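Local coordinates for protein vaginolysin (Gardnerella vaginalis, PDB 5IMY) that probably acts as a secreted cholesterol-dependent cytolysin, a toxin that binds cholesterol in host membranes and lyses the cells by forming pores, at residues R263-K268 against K330-E335; S305-I310 against K320-N325; N78-S83 against N213-Y218; R299-T304 against G324-L329; Q208-N213 against D277-V282. All blocks are in the same frame, centred on the assembly; numbering follows the deposited sequence.

Contact 1 (R263-K268 against K330-E335)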
# COMPACT_ATOMS: atom_id res chain seq x y z
N ARG A 263 5.00 -19.94 -37.59
CA ARG A 263 4.62 -20.84 -36.51
C ARG A 263 4.03 -20.03 -35.37
O ARG A 263 4.61 -19.03 -34.95
CB ARG A 263 5.83 -21.64 -36.04
CG ARG A 263 5.52 -22.94 -35.33
CD ARG A 263 6.71 -23.88 -35.40
NE ARG A 263 6.68 -24.91 -34.36
CZ ARG A 263 7.17 -24.75 -33.13
NH1 ARG A 263 7.72 -23.60 -32.77
NH2 ARG A 263 7.09 -25.75 -32.27
N SER A 264 2.87 -20.46 -34.88
CA SER A 264 2.14 -19.74 -33.84
C SER A 264 1.70 -20.72 -32.76
O SER A 264 1.30 -21.84 -33.06
CB SER A 264 0.92 -19.02 -34.42
OG SER A 264 0.06 -18.56 -33.40
N MET A 265 1.78 -20.28 -31.50
CA MET A 265 1.34 -21.12 -30.39
C MET A 265 0.96 -20.25 -29.21
O MET A 265 1.44 -19.12 -29.06
CB MET A 265 2.43 -22.11 -29.97
CG MET A 265 3.72 -21.48 -29.50
SD MET A 265 4.86 -22.69 -28.79
CE MET A 265 6.12 -21.61 -28.15
N TYR A 266 0.09 -20.79 -28.37
CA TYR A 266 -0.32 -20.18 -27.11
C TYR A 266 0.27 -20.97 -25.95
O TYR A 266 0.23 -22.21 -25.96
CB TYR A 266 -1.84 -20.12 -26.99
CG TYR A 266 -2.47 -18.95 -27.70
CD1 TYR A 266 -2.69 -17.75 -27.04
CD2 TYR A 266 -2.84 -19.03 -29.04
CE1 TYR A 266 -3.26 -16.67 -27.68
CE2 TYR A 266 -3.41 -17.96 -29.69
CZ TYR A 266 -3.62 -16.78 -29.01
OH TYR A 266 -4.19 -15.70 -29.64
N VAL A 267 0.79 -20.27 -24.95
CA VAL A 267 1.46 -20.89 -23.82
C VAL A 267 0.85 -20.36 -22.53
O VAL A 267 0.66 -19.15 -22.38
CB VAL A 267 2.98 -20.62 -23.84
CG1 VAL A 267 3.66 -21.38 -22.71
CG2 VAL A 267 3.58 -21.00 -25.18
N LYS A 268 0.55 -21.27 -21.61
CA LYS A 268 0.05 -20.93 -20.28
C LYS A 268 1.13 -21.25 -19.26
O LYS A 268 1.52 -22.41 -19.11
CB LYS A 268 -1.23 -21.70 -19.96
CG LYS A 268 -1.76 -21.47 -18.54
CD LYS A 268 -2.95 -22.36 -18.21
CE LYS A 268 -2.55 -23.83 -18.07
NZ LYS A 268 -3.71 -24.71 -17.78
N LYS A 330 11.43 -23.69 -24.09
CA LYS A 330 12.61 -23.31 -24.85
C LYS A 330 12.94 -24.32 -25.95
O LYS A 330 13.58 -23.95 -26.94
CB LYS A 330 13.81 -23.14 -23.91
CG LYS A 330 13.57 -22.12 -22.81
CD LYS A 330 14.79 -21.27 -22.52
CE LYS A 330 15.09 -20.31 -23.65
NZ LYS A 330 15.94 -19.17 -23.20
N ALA A 331 12.51 -25.58 -25.81
CA ALA A 331 12.67 -26.53 -26.90
C ALA A 331 11.70 -26.22 -28.04
O ALA A 331 12.09 -26.24 -29.21
CB ALA A 331 12.46 -27.95 -26.38
N LEU A 332 10.44 -25.94 -27.71
CA LEU A 332 9.46 -25.62 -28.74
C LEU A 332 9.85 -24.36 -29.51
O LEU A 332 9.58 -24.26 -30.71
CB LEU A 332 8.07 -25.44 -28.11
CG LEU A 332 7.48 -26.68 -27.45
CD1 LEU A 332 6.21 -26.33 -26.69
CD2 LEU A 332 7.20 -27.77 -28.47
N ILE A 333 10.49 -23.40 -28.84
CA ILE A 333 10.95 -22.20 -29.53
C ILE A 333 12.02 -22.56 -30.56
O ILE A 333 11.91 -22.22 -31.74
CB ILE A 333 11.48 -21.17 -28.52
CG1 ILE A 333 10.41 -20.81 -27.48
CG2 ILE A 333 11.98 -19.92 -29.23
CD1 ILE A 333 9.06 -20.44 -28.06
N GLN A 334 13.06 -23.25 -30.12
CA GLN A 334 14.21 -23.52 -30.98
C GLN A 334 13.91 -24.52 -32.08
O GLN A 334 14.71 -24.65 -33.01
CB GLN A 334 15.39 -24.02 -30.13
CG GLN A 334 16.74 -23.51 -30.60
CD GLN A 334 16.84 -21.99 -30.54
OE1 GLN A 334 16.17 -21.35 -29.73
NE2 GLN A 334 17.66 -21.42 -31.41
N GLU A 335 12.78 -25.24 -32.00
CA GLU A 335 12.40 -26.13 -33.10
C GLU A 335 11.89 -25.34 -34.30
O GLU A 335 12.04 -25.79 -35.44
CB GLU A 335 11.35 -27.13 -32.62
CG GLU A 335 10.58 -27.84 -33.74
CD GLU A 335 10.51 -29.35 -33.55
OE1 GLU A 335 11.54 -29.95 -33.18
OE2 GLU A 335 9.43 -29.93 -33.78

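Contact 2 (S305-I310 against K320-N325). Unlike the reference sequence in segment 305-310: C307 (reference Thr). Unlike the reference sequence in segment 320-325: C322 (reference Ile).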
# COMPACT_ATOMS: atom_id res chain seq x y z
N SER A 305 4.57 -24.51 -14.12
CA SER A 305 4.05 -25.42 -15.13
C SER A 305 3.85 -24.67 -16.44
O SER A 305 3.46 -23.50 -16.45
CB SER A 305 2.73 -26.03 -14.66
OG SER A 305 2.48 -27.27 -15.31
N VAL A 306 4.13 -25.35 -17.55
CA VAL A 306 4.02 -24.76 -18.88
C VAL A 306 3.10 -25.63 -19.72
O VAL A 306 3.31 -26.84 -19.82
CB VAL A 306 5.40 -24.60 -19.55
CG1 VAL A 306 5.26 -24.34 -21.05
CG2 VAL A 306 6.17 -23.47 -18.90
N CYS A 307 2.09 -25.00 -20.33
CA CYS A 307 1.11 -25.68 -21.16
C CYS A 307 1.01 -24.93 -22.47
O CYS A 307 0.59 -23.76 -22.49
CB CYS A 307 -0.25 -25.74 -20.44
SG CYS A 307 -1.70 -26.11 -21.45
N ALA A 308 1.40 -25.58 -23.56
CA ALA A 308 1.54 -24.93 -24.86
C ALA A 308 0.72 -25.68 -25.89
O ALA A 308 0.95 -26.88 -26.10
CB ALA A 308 3.01 -24.88 -25.30
N VAL A 309 -0.20 -24.99 -26.56
CA VAL A 309 -0.96 -25.56 -27.67
C VAL A 309 -0.52 -24.86 -28.94
O VAL A 309 -0.49 -23.62 -29.01
CB VAL A 309 -2.48 -25.43 -27.45
CG1 VAL A 309 -2.84 -25.86 -26.04
CG2 VAL A 309 -2.98 -24.01 -27.74
N ILE A 310 -0.16 -25.64 -29.94
CA ILE A 310 0.37 -25.13 -31.20
C ILE A 310 -0.71 -25.25 -32.26
O ILE A 310 -1.48 -26.21 -32.28
CB ILE A 310 1.65 -25.90 -31.59
CG1 ILE A 310 2.67 -25.81 -30.45
CG2 ILE A 310 2.25 -25.33 -32.87
CD1 ILE A 310 3.84 -26.75 -30.57
N LYS A 320 -1.44 -32.17 -26.08
CA LYS A 320 -2.08 -33.43 -25.70
C LYS A 320 -2.86 -33.17 -24.42
O LYS A 320 -3.98 -32.66 -24.47
CB LYS A 320 -1.09 -34.59 -25.54
CG LYS A 320 -1.17 -35.58 -26.69
CD LYS A 320 0.18 -35.98 -27.26
CE LYS A 320 0.02 -36.41 -28.71
NZ LYS A 320 0.86 -37.58 -29.05
N VAL A 321 -2.27 -33.50 -23.27
CA VAL A 321 -2.88 -33.23 -21.98
C VAL A 321 -2.24 -32.04 -21.29
O VAL A 321 -2.74 -31.58 -20.25
CB VAL A 321 -2.82 -34.50 -21.10
CG1 VAL A 321 -3.42 -34.27 -19.72
CG2 VAL A 321 -3.54 -35.65 -21.80
N CYS A 322 -1.16 -31.50 -21.86
CA CYS A 322 -0.49 -30.29 -21.39
C CYS A 322 0.28 -30.54 -20.10
O CYS A 322 -0.30 -30.87 -19.06
CB CYS A 322 -1.50 -29.15 -21.21
SG CYS A 322 -1.22 -27.83 -22.42
N THR A 323 1.60 -30.39 -20.18
CA THR A 323 2.51 -30.57 -19.06
C THR A 323 3.92 -30.22 -19.52
O THR A 323 4.36 -30.65 -20.59
CB THR A 323 2.46 -32.01 -18.53
OG1 THR A 323 3.68 -32.29 -17.82
CG2 THR A 323 2.29 -33.02 -19.66
N GLY A 324 4.63 -29.44 -18.72
CA GLY A 324 5.97 -29.03 -19.10
C GLY A 324 6.47 -27.94 -18.18
O GLY A 324 5.78 -27.47 -17.27
N ASN A 325 7.72 -27.54 -18.45
CA ASN A 325 8.38 -26.49 -17.69
C ASN A 325 9.05 -25.51 -18.64
O ASN A 325 8.85 -25.60 -19.86
CB ASN A 325 9.40 -27.09 -16.72
CG ASN A 325 10.24 -28.17 -17.37
OD1 ASN A 325 10.95 -27.92 -18.34
ND2 ASN A 325 10.16 -29.38 -16.83

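Contact 3 (N78-S83 against N213-Y218)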
# COMPACT_ATOMS: atom_id res chain seq x y z
N ASN A 78 -2.24 -6.53 -36.19
CA ASN A 78 -1.69 -7.84 -36.52
C ASN A 78 -2.69 -8.89 -36.05
O ASN A 78 -2.62 -9.38 -34.92
CB ASN A 78 -0.32 -8.01 -35.87
CG ASN A 78 0.42 -9.22 -36.40
OD1 ASN A 78 0.44 -10.27 -35.76
ND2 ASN A 78 1.04 -9.07 -37.56
N LEU A 79 -3.64 -9.23 -36.92
CA LEU A 79 -4.72 -10.14 -36.57
C LEU A 79 -4.30 -11.59 -36.79
O LEU A 79 -3.56 -11.91 -37.72
CB LEU A 79 -5.97 -9.84 -37.40
CG LEU A 79 -6.68 -8.52 -37.10
CD1 LEU A 79 -5.99 -7.35 -37.79
CD2 LEU A 79 -8.15 -8.60 -37.51
N SER A 80 -4.80 -12.46 -35.91
CA SER A 80 -4.44 -13.87 -35.96
C SER A 80 -5.20 -14.59 -37.06
O SER A 80 -6.35 -14.29 -37.36
CB SER A 80 -4.73 -14.54 -34.62
OG SER A 80 -3.89 -14.04 -33.60
N VAL A 81 -4.52 -15.56 -37.67
CA VAL A 81 -5.13 -16.47 -38.64
C VAL A 81 -5.52 -17.74 -37.91
O VAL A 81 -4.73 -18.29 -37.13
CB VAL A 81 -4.17 -16.77 -39.81
CG1 VAL A 81 -4.76 -17.82 -40.74
CG2 VAL A 81 -3.86 -15.49 -40.58
N THR A 82 -6.74 -18.22 -38.16
CA THR A 82 -7.28 -19.39 -37.49
C THR A 82 -7.86 -20.34 -38.52
O THR A 82 -7.99 -20.02 -39.70
CB THR A 82 -8.37 -19.00 -36.48
OG1 THR A 82 -9.49 -18.44 -37.18
CG2 THR A 82 -7.84 -17.99 -35.47
N SER A 83 -8.22 -21.54 -38.05
CA SER A 83 -8.92 -22.49 -38.91
C SER A 83 -10.25 -21.93 -39.38
O SER A 83 -10.70 -22.24 -40.49
CB SER A 83 -9.14 -23.80 -38.16
OG SER A 83 -9.88 -24.72 -38.94
N ASN A 213 1.11 -15.37 -26.28
CA ASN A 213 0.99 -15.76 -27.67
C ASN A 213 2.35 -15.58 -28.34
O ASN A 213 2.88 -14.47 -28.37
CB ASN A 213 -0.07 -14.92 -28.38
CG ASN A 213 -0.33 -15.37 -29.81
OD1 ASN A 213 -0.13 -16.54 -30.15
ND2 ASN A 213 -0.76 -14.44 -30.65
N PHE A 214 2.92 -16.67 -28.84
CA PHE A 214 4.20 -16.63 -29.54
C PHE A 214 3.96 -16.73 -31.04
O PHE A 214 3.26 -17.65 -31.50
CB PHE A 214 5.12 -17.77 -29.09
CG PHE A 214 5.70 -17.57 -27.73
CD1 PHE A 214 6.81 -16.76 -27.55
CD2 PHE A 214 5.15 -18.19 -26.63
CE1 PHE A 214 7.36 -16.58 -26.30
CE2 PHE A 214 5.69 -18.01 -25.37
CZ PHE A 214 6.80 -17.20 -25.20
N LYS A 215 4.53 -15.79 -31.79
CA LYS A 215 4.45 -15.79 -33.25
C LYS A 215 5.86 -15.79 -33.82
O LYS A 215 6.63 -14.85 -33.58
CB LYS A 215 3.67 -14.57 -33.75
CG LYS A 215 2.17 -14.80 -33.83
CD LYS A 215 1.42 -13.51 -34.11
CE LYS A 215 -0.07 -13.77 -34.24
NZ LYS A 215 -0.87 -12.52 -34.20
N GLN A 216 6.19 -16.84 -34.56
CA GLN A 216 7.47 -16.95 -35.26
C GLN A 216 7.20 -16.80 -36.75
O GLN A 216 6.59 -17.67 -37.37
CB GLN A 216 8.14 -18.29 -34.95
CG GLN A 216 8.16 -18.63 -33.47
CD GLN A 216 9.07 -19.79 -33.14
OE1 GLN A 216 8.63 -20.94 -33.08
NE2 GLN A 216 10.35 -19.50 -32.94
N THR A 217 7.64 -15.68 -37.32
CA THR A 217 7.40 -15.36 -38.72
C THR A 217 8.64 -15.68 -39.53
O THR A 217 9.71 -15.11 -39.28
CB THR A 217 7.02 -13.89 -38.88
OG1 THR A 217 5.83 -13.60 -38.13
CG2 THR A 217 6.77 -13.55 -40.35
N TYR A 218 8.50 -16.59 -40.49
CA TYR A 218 9.59 -16.88 -41.42
C TYR A 218 9.63 -15.88 -42.56
O TYR A 218 10.70 -15.39 -42.93
CB TYR A 218 9.44 -18.29 -41.98
CG TYR A 218 9.44 -19.38 -40.93
CD1 TYR A 218 10.41 -19.41 -39.93
CD2 TYR A 218 8.47 -20.36 -40.93
CE1 TYR A 218 10.41 -20.40 -38.97
CE2 TYR A 218 8.46 -21.35 -39.97
CZ TYR A 218 9.43 -21.37 -38.99
OH TYR A 218 9.41 -22.37 -38.04

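Contact 4 (R299-T304 against G324-L329)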
# COMPACT_ATOMS: atom_id res chain seq x y z
N ARG A 299 13.95 -19.91 -8.31
CA ARG A 299 13.05 -20.76 -7.54
C ARG A 299 11.63 -20.74 -8.10
O ARG A 299 10.94 -21.76 -8.06
CB ARG A 299 13.04 -20.33 -6.07
CG ARG A 299 14.42 -20.04 -5.51
CD ARG A 299 14.48 -20.20 -4.01
NE ARG A 299 13.55 -19.31 -3.31
CZ ARG A 299 13.83 -18.07 -2.92
NH1 ARG A 299 15.02 -17.54 -3.15
NH2 ARG A 299 12.90 -17.35 -2.30
N ILE A 300 11.18 -19.60 -8.62
CA ILE A 300 9.85 -19.52 -9.20
C ILE A 300 9.76 -20.40 -10.45
O ILE A 300 8.76 -21.08 -10.68
CB ILE A 300 9.48 -18.06 -9.52
CG1 ILE A 300 9.62 -17.18 -8.27
CG2 ILE A 300 8.07 -17.97 -10.09
CD1 ILE A 300 8.90 -17.72 -7.04
N LEU A 301 10.82 -20.41 -11.26
CA LEU A 301 10.78 -21.11 -12.54
C LEU A 301 10.96 -22.62 -12.40
O LEU A 301 10.67 -23.35 -13.35
CB LEU A 301 11.84 -20.53 -13.47
CG LEU A 301 11.65 -19.05 -13.82
CD1 LEU A 301 12.77 -18.55 -14.71
CD2 LEU A 301 10.30 -18.80 -14.49
N GLN A 302 11.43 -23.11 -11.24
CA GLN A 302 11.37 -24.54 -10.98
C GLN A 302 9.97 -25.00 -10.60
O GLN A 302 9.73 -26.20 -10.52
CB GLN A 302 12.32 -24.96 -9.85
CG GLN A 302 13.65 -24.22 -9.77
CD GLN A 302 14.56 -24.50 -10.95
OE1 GLN A 302 15.10 -23.58 -11.56
NE2 GLN A 302 14.77 -25.78 -11.25
N ASN A 303 9.05 -24.06 -10.34
CA ASN A 303 7.68 -24.38 -9.96
C ASN A 303 6.66 -23.89 -10.97
O ASN A 303 5.47 -23.84 -10.66
CB ASN A 303 7.38 -23.78 -8.58
CG ASN A 303 7.54 -24.79 -7.46
OD1 ASN A 303 6.63 -25.57 -7.17
ND2 ASN A 303 8.70 -24.78 -6.82
N THR A 304 7.10 -23.52 -12.18
CA THR A 304 6.22 -22.98 -13.20
C THR A 304 5.84 -24.10 -14.16
O THR A 304 6.68 -24.60 -14.91
CB THR A 304 6.90 -21.83 -13.94
OG1 THR A 304 7.26 -20.80 -13.01
CG2 THR A 304 5.97 -21.25 -15.01
N GLY A 324 4.63 -29.44 -18.72
CA GLY A 324 5.97 -29.03 -19.10
C GLY A 324 6.47 -27.94 -18.18
O GLY A 324 5.78 -27.47 -17.27
N ASN A 325 7.72 -27.54 -18.45
CA ASN A 325 8.38 -26.49 -17.69
C ASN A 325 9.05 -25.51 -18.64
O ASN A 325 8.85 -25.60 -19.86
CB ASN A 325 9.40 -27.09 -16.72
CG ASN A 325 10.24 -28.17 -17.37
OD1 ASN A 325 10.95 -27.92 -18.34
ND2 ASN A 325 10.16 -29.38 -16.83
N ILE A 326 9.84 -24.57 -18.11
CA ILE A 326 10.50 -23.59 -18.97
C ILE A 326 11.35 -24.28 -20.02
O ILE A 326 11.50 -23.77 -21.14
CB ILE A 326 11.33 -22.62 -18.11
CG1 ILE A 326 10.43 -21.86 -17.13
CG2 ILE A 326 12.10 -21.63 -19.00
CD1 ILE A 326 9.33 -21.02 -17.78
N ASP A 327 11.90 -25.45 -19.70
CA ASP A 327 12.72 -26.17 -20.68
C ASP A 327 11.86 -26.78 -21.78
O ASP A 327 12.32 -26.93 -22.92
CB ASP A 327 13.56 -27.24 -20.00
CG ASP A 327 14.87 -26.69 -19.45
OD1 ASP A 327 15.39 -25.72 -20.02
OD2 ASP A 327 15.37 -27.25 -18.45
N THR A 328 10.61 -27.15 -21.47
CA THR A 328 9.68 -27.53 -22.53
C THR A 328 9.46 -26.38 -23.49
O THR A 328 9.53 -26.55 -24.72
CB THR A 328 8.34 -27.98 -21.92
OG1 THR A 328 8.51 -29.22 -21.24
CG2 THR A 328 7.26 -28.13 -23.00
N LEU A 329 9.21 -25.18 -22.95
CA LEU A 329 9.03 -24.00 -23.79
C LEU A 329 10.24 -23.77 -24.68
O LEU A 329 10.10 -23.66 -25.91
CB LEU A 329 8.78 -22.78 -22.90
CG LEU A 329 8.71 -21.42 -23.59
CD1 LEU A 329 7.38 -21.23 -24.28
CD2 LEU A 329 8.97 -20.31 -22.58

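Contact 5 (Q208-N213 against D277-V282)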
# COMPACT_ATOMS: atom_id res chain seq x y z
N GLN A 208 -1.15 -18.35 -9.77
CA GLN A 208 -0.83 -17.24 -10.65
C GLN A 208 -0.64 -17.81 -12.05
O GLN A 208 0.01 -18.84 -12.21
CB GLN A 208 0.43 -16.50 -10.20
CG GLN A 208 0.22 -15.57 -9.02
CD GLN A 208 1.49 -14.82 -8.64
OE1 GLN A 208 1.69 -13.68 -9.04
NE2 GLN A 208 2.35 -15.47 -7.86
N THR A 209 -1.21 -17.15 -13.05
CA THR A 209 -1.21 -17.69 -14.41
C THR A 209 -0.85 -16.59 -15.40
O THR A 209 -1.29 -15.45 -15.27
CB THR A 209 -2.57 -18.29 -14.77
OG1 THR A 209 -2.90 -19.34 -13.85
CG2 THR A 209 -2.54 -18.86 -16.19
N GLN A 210 -0.05 -16.96 -16.40
CA GLN A 210 0.36 -16.06 -17.46
C GLN A 210 0.02 -16.69 -18.80
O GLN A 210 0.30 -17.88 -19.02
CB GLN A 210 1.86 -15.75 -17.38
CG GLN A 210 2.28 -14.51 -18.16
CD GLN A 210 1.75 -13.23 -17.55
OE1 GLN A 210 1.28 -13.22 -16.41
NE2 GLN A 210 1.81 -12.15 -18.31
N ILE A 211 -0.57 -15.91 -19.70
CA ILE A 211 -0.91 -16.35 -21.05
C ILE A 211 -0.05 -15.57 -22.03
O ILE A 211 0.05 -14.34 -21.93
CB ILE A 211 -2.40 -16.16 -21.35
CG1 ILE A 211 -3.26 -16.88 -20.31
CG2 ILE A 211 -2.73 -16.65 -22.76
CD1 ILE A 211 -3.00 -18.37 -20.20
N VAL A 212 0.57 -16.27 -22.97
CA VAL A 212 1.51 -15.66 -23.90
C VAL A 212 1.28 -16.25 -25.29
O VAL A 212 1.26 -17.47 -25.46
CB VAL A 212 2.97 -15.88 -23.46
CG1 VAL A 212 3.94 -15.20 -24.41
CG2 VAL A 212 3.17 -15.37 -22.04
N ASN A 213 1.11 -15.37 -26.28
CA ASN A 213 0.99 -15.76 -27.67
C ASN A 213 2.35 -15.58 -28.34
O ASN A 213 2.88 -14.47 -28.37
CB ASN A 213 -0.07 -14.92 -28.38
CG ASN A 213 -0.33 -15.37 -29.81
OD1 ASN A 213 -0.13 -16.54 -30.15
ND2 ASN A 213 -0.76 -14.44 -30.65
N ASP A 277 6.93 -10.81 -8.39
CA ASP A 277 8.05 -11.08 -9.30
C ASP A 277 7.75 -12.22 -10.26
O ASP A 277 8.59 -12.52 -11.11
CB ASP A 277 9.35 -11.41 -8.55
CG ASP A 277 9.92 -10.22 -7.81
OD1 ASP A 277 9.50 -9.96 -6.66
OD2 ASP A 277 10.81 -9.55 -8.38
N PHE A 278 6.58 -12.86 -10.17
CA PHE A 278 6.25 -13.95 -11.07
C PHE A 278 6.22 -13.48 -12.52
O PHE A 278 6.81 -14.11 -13.40
CB PHE A 278 4.91 -14.57 -10.67
CG PHE A 278 4.45 -15.66 -11.59
CD1 PHE A 278 5.19 -16.82 -11.74
CD2 PHE A 278 3.27 -15.54 -12.31
CE1 PHE A 278 4.78 -17.83 -12.58
CE2 PHE A 278 2.85 -16.54 -13.16
CZ PHE A 278 3.60 -17.69 -13.29
N GLN A 279 5.52 -12.37 -12.78
CA GLN A 279 5.46 -11.84 -14.13
C GLN A 279 6.84 -11.50 -14.66
O GLN A 279 7.16 -11.78 -15.83
CB GLN A 279 4.55 -10.61 -14.18
CG GLN A 279 3.07 -10.92 -14.06
CD GLN A 279 2.19 -9.84 -14.66
OE1 GLN A 279 1.10 -10.12 -15.15
NE2 GLN A 279 2.66 -8.60 -14.63
N ALA A 280 7.69 -10.90 -13.83
CA ALA A 280 9.04 -10.57 -14.27
C ALA A 280 9.88 -11.82 -14.49
O ALA A 280 10.75 -11.83 -15.36
CB ALA A 280 9.71 -9.65 -13.25
N ALA A 281 9.63 -12.88 -13.72
CA ALA A 281 10.39 -14.11 -13.89
C ALA A 281 10.04 -14.79 -15.21
O ALA A 281 10.93 -15.20 -15.96
CB ALA A 281 10.13 -15.05 -12.71
N VAL A 282 8.75 -14.91 -15.51
CA VAL A 282 8.34 -15.53 -16.77
C VAL A 282 8.81 -14.69 -17.95
O VAL A 282 9.36 -15.22 -18.92
CB VAL A 282 6.81 -15.72 -16.79
CG1 VAL A 282 6.29 -15.95 -18.21
CG2 VAL A 282 6.42 -16.89 -15.89

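Contact 1 (R263-K268 against K330-E335)
R263 and M265, on the same side of strand 263-268, both reach the helical segment 330-335, which runs nearly antiparallel to the strand with its axis 10.4 Å away. The R263 chain is stretched from CG to NE, and its first torsion (chi1 -158°) swings it away from the backbone N, carrying the guanidinium out to the helix backbone. There the group meets the L332 carbonyl at its edge. R263 NH1 donates to L332 O over 2.9 Å, though bent at 138°, and R263 NH2 adds a weak bond of 3.3 Å to the same oxygen, which lies somewhat out of the guanidinium plane. E335 passes beside this group, its CG 4.3 Å from R263 NH2, but the carboxylate stays too far off for a salt bridge. M265 begins differently: CG is wedged between the backbone N and carbonyl carbon (chi1 61°), and the rest of the chain runs straight, bringing M265 SD to 4.3 Å from L332 CB. Q216 adds weak bonds to R263 NH1 and to the I333 carbonyl. A cation forked onto a carbonyl in the last part of helix 326-335 probably benefits from the partial negative charge there, while M265 supplies apolar packing beside it.

Contact 2 (S305-I310 against K320-N325)
C322 is tied to C307 of strand 305-310 by a disulfide, SG to SG 2.0 Å, with a torsion of 80° about the S-S bond. C307 holds its sulfur trans to its own N (chi1 163°), whereas C322 has an eclipsed-leaning first torsion, and C322 SG also passes 3.6 Å from A308 N. At T323 the side chain turns away from the strand and the backbone does the touching: T323 C lies 3.4 Å from V306 O. G324 brings the one backbone hydrogen bond, from V306 N to G324 O over 2.7 Å; S305 CA makes a C-H...O contact of 3.4 Å with the same G324 O. N325 ends the segment, its backbone C 3.5 Å from V306 CG2, while its side chain faces the helix that follows. Both cysteines differ from the reference sequence, which has Thr and Ile there, so the bond is probably engineered. A segment lying along the edge of strand 305-311 not paired with strand 263-271 is as in other cholesterol-dependent cytolysins, where this covering moves aside when monomers assemble; the disulfide would hold it in place.

Contact 3 (N78-S83 against N213-Y218)
The backbones of strand 213-217 and segment 78-83 keep apart, S80 CA and K215 CA lying 9.5 Å from each other, so side chains alone bridge them. K215 does most of this. Its chain runs extended from CG all the way to the ammonium, which ends between N78 and S80. N78 comes from the opposite direction, its first torsion near 180° (chi1 -169°) reaching the amide out to the lysine: K215 NZ donates to N78 OD1 over 3.0 Å, with a C=O...N angle of 153° and the donor tilted about 20° from the carbonyl plane. K215 NZ gives a second, weak bond to S80 OG at 3.4 Å, and S80 OG also lies 3.9 Å from K215 CE. Because K215 is buried, these two neutral oxygens, rather than a carboxylate across the contact, probably help to offset its charge. Beyond the contact, N78 also packs on A349 and Q168, while the K215 backbone bonds to Q168. Strands 79-80 and 208-223 belong to one large curled antiparallel sheet, paired there with strands 347-354 and 166-173 respectively. A long lysine bridging two strands of this sheet that are not paired with each other fits the strongly bent core sheet of the cholesterol-dependent cytolysins.

Contact 4 (R299-T304 against G324-L329)
A capping box opens helix 326-335, and its N325 and the following I326 pack on the end of helix 298-301 and the loop after it. T328 N donates to N325 OD1 (3.2 Å) from above the amide plane, and N325 N returns a weak bond to T328 OG1 (3.4 Å). N325 holds CG between its backbone N and carbonyl carbon (chi1 44°), which turns OD1 back over the first turn. Across the contact, T304 O comes 3.8 Å from N325 CA. The main packing is apolar: L301 CD2 meets I326 CG1 at 4.0 Å, the two side chains crossing obliquely, with T304 CG2 4.4 Å from I326 CD1. T304 OG1 is tied to I300 O (2.8 Å), opposite in face to N303 N on that same carbonyl, which fixes how the threonine is turned. F269 of strand 263-271 touches T304, I326 and L329, while L301 also packs on A281 and A285 of helix 278-286.

Contact 5 (Q208-N213 against D277-V282)
F278, at the start of helix 278-282, has the most surface buried here, and Q208 and Q210 of strand 208-213 take it up. A first torsion of 177° directs the F278 ring toward the strand. F278 CD2 comes 3.7 Å from Q208 CB, and F278 CE2 lies 3.8 Å from Q208 O, while F278 CB meets Q208 OE1 at 3.7 Å. The Q208 chain, extended beyond CG, runs alongside the ring in the opposite direction with amide and ring planes 46° apart, and its NE2 is held by the S275 and S273 carbonyls, which fixes the amide. Q210 approaches otherwise: Q210 N sits at the ring edge, 4.4 Å from F278 CE2. Its side chain bends at CG, and Q210 CG lies 4.3 Å from V282 CG1, while its amide meets that of Q279 nearly at right angles. The helix axis crosses the strand at -39°, 9.6 Å away, so the ring and the two glutamines bridge the gap. D277, Q279 and A280 also pack against the chain of another protein in the assembly. Strand 208-223 lies between strands 166-173 and 263-271; Q210 and Q279 touch S173 of the first, and F278 touches T271 of the second.

In the fold
Neighbouring strands 208-223, 263-271 and 305-311 of one antiparallel sheet carry the first segments of contacts 5, 1 and 2, whose centres lie about 10 to 15 Å apart; contact 3 uses the same sheet further along strand 208-223. Contacts 2 and 4 share G324 and N325, and contacts 1 and 4 share helix 326-335, whose L329 packs on V267 and F214. Contacts 4 and 5, centres about 11 Å apart, meet through F278 and I300. Along the chain, contact 3 closes before contacts 1, 2 and 4 open, and contacts 1 and 5 interlock. Contacts 3 and 4 are farthest apart, centres about 24 Å. The helices between strands 263-271 and 305-311, including 278-286, probably unfold into membrane hairpin strands, as in this family.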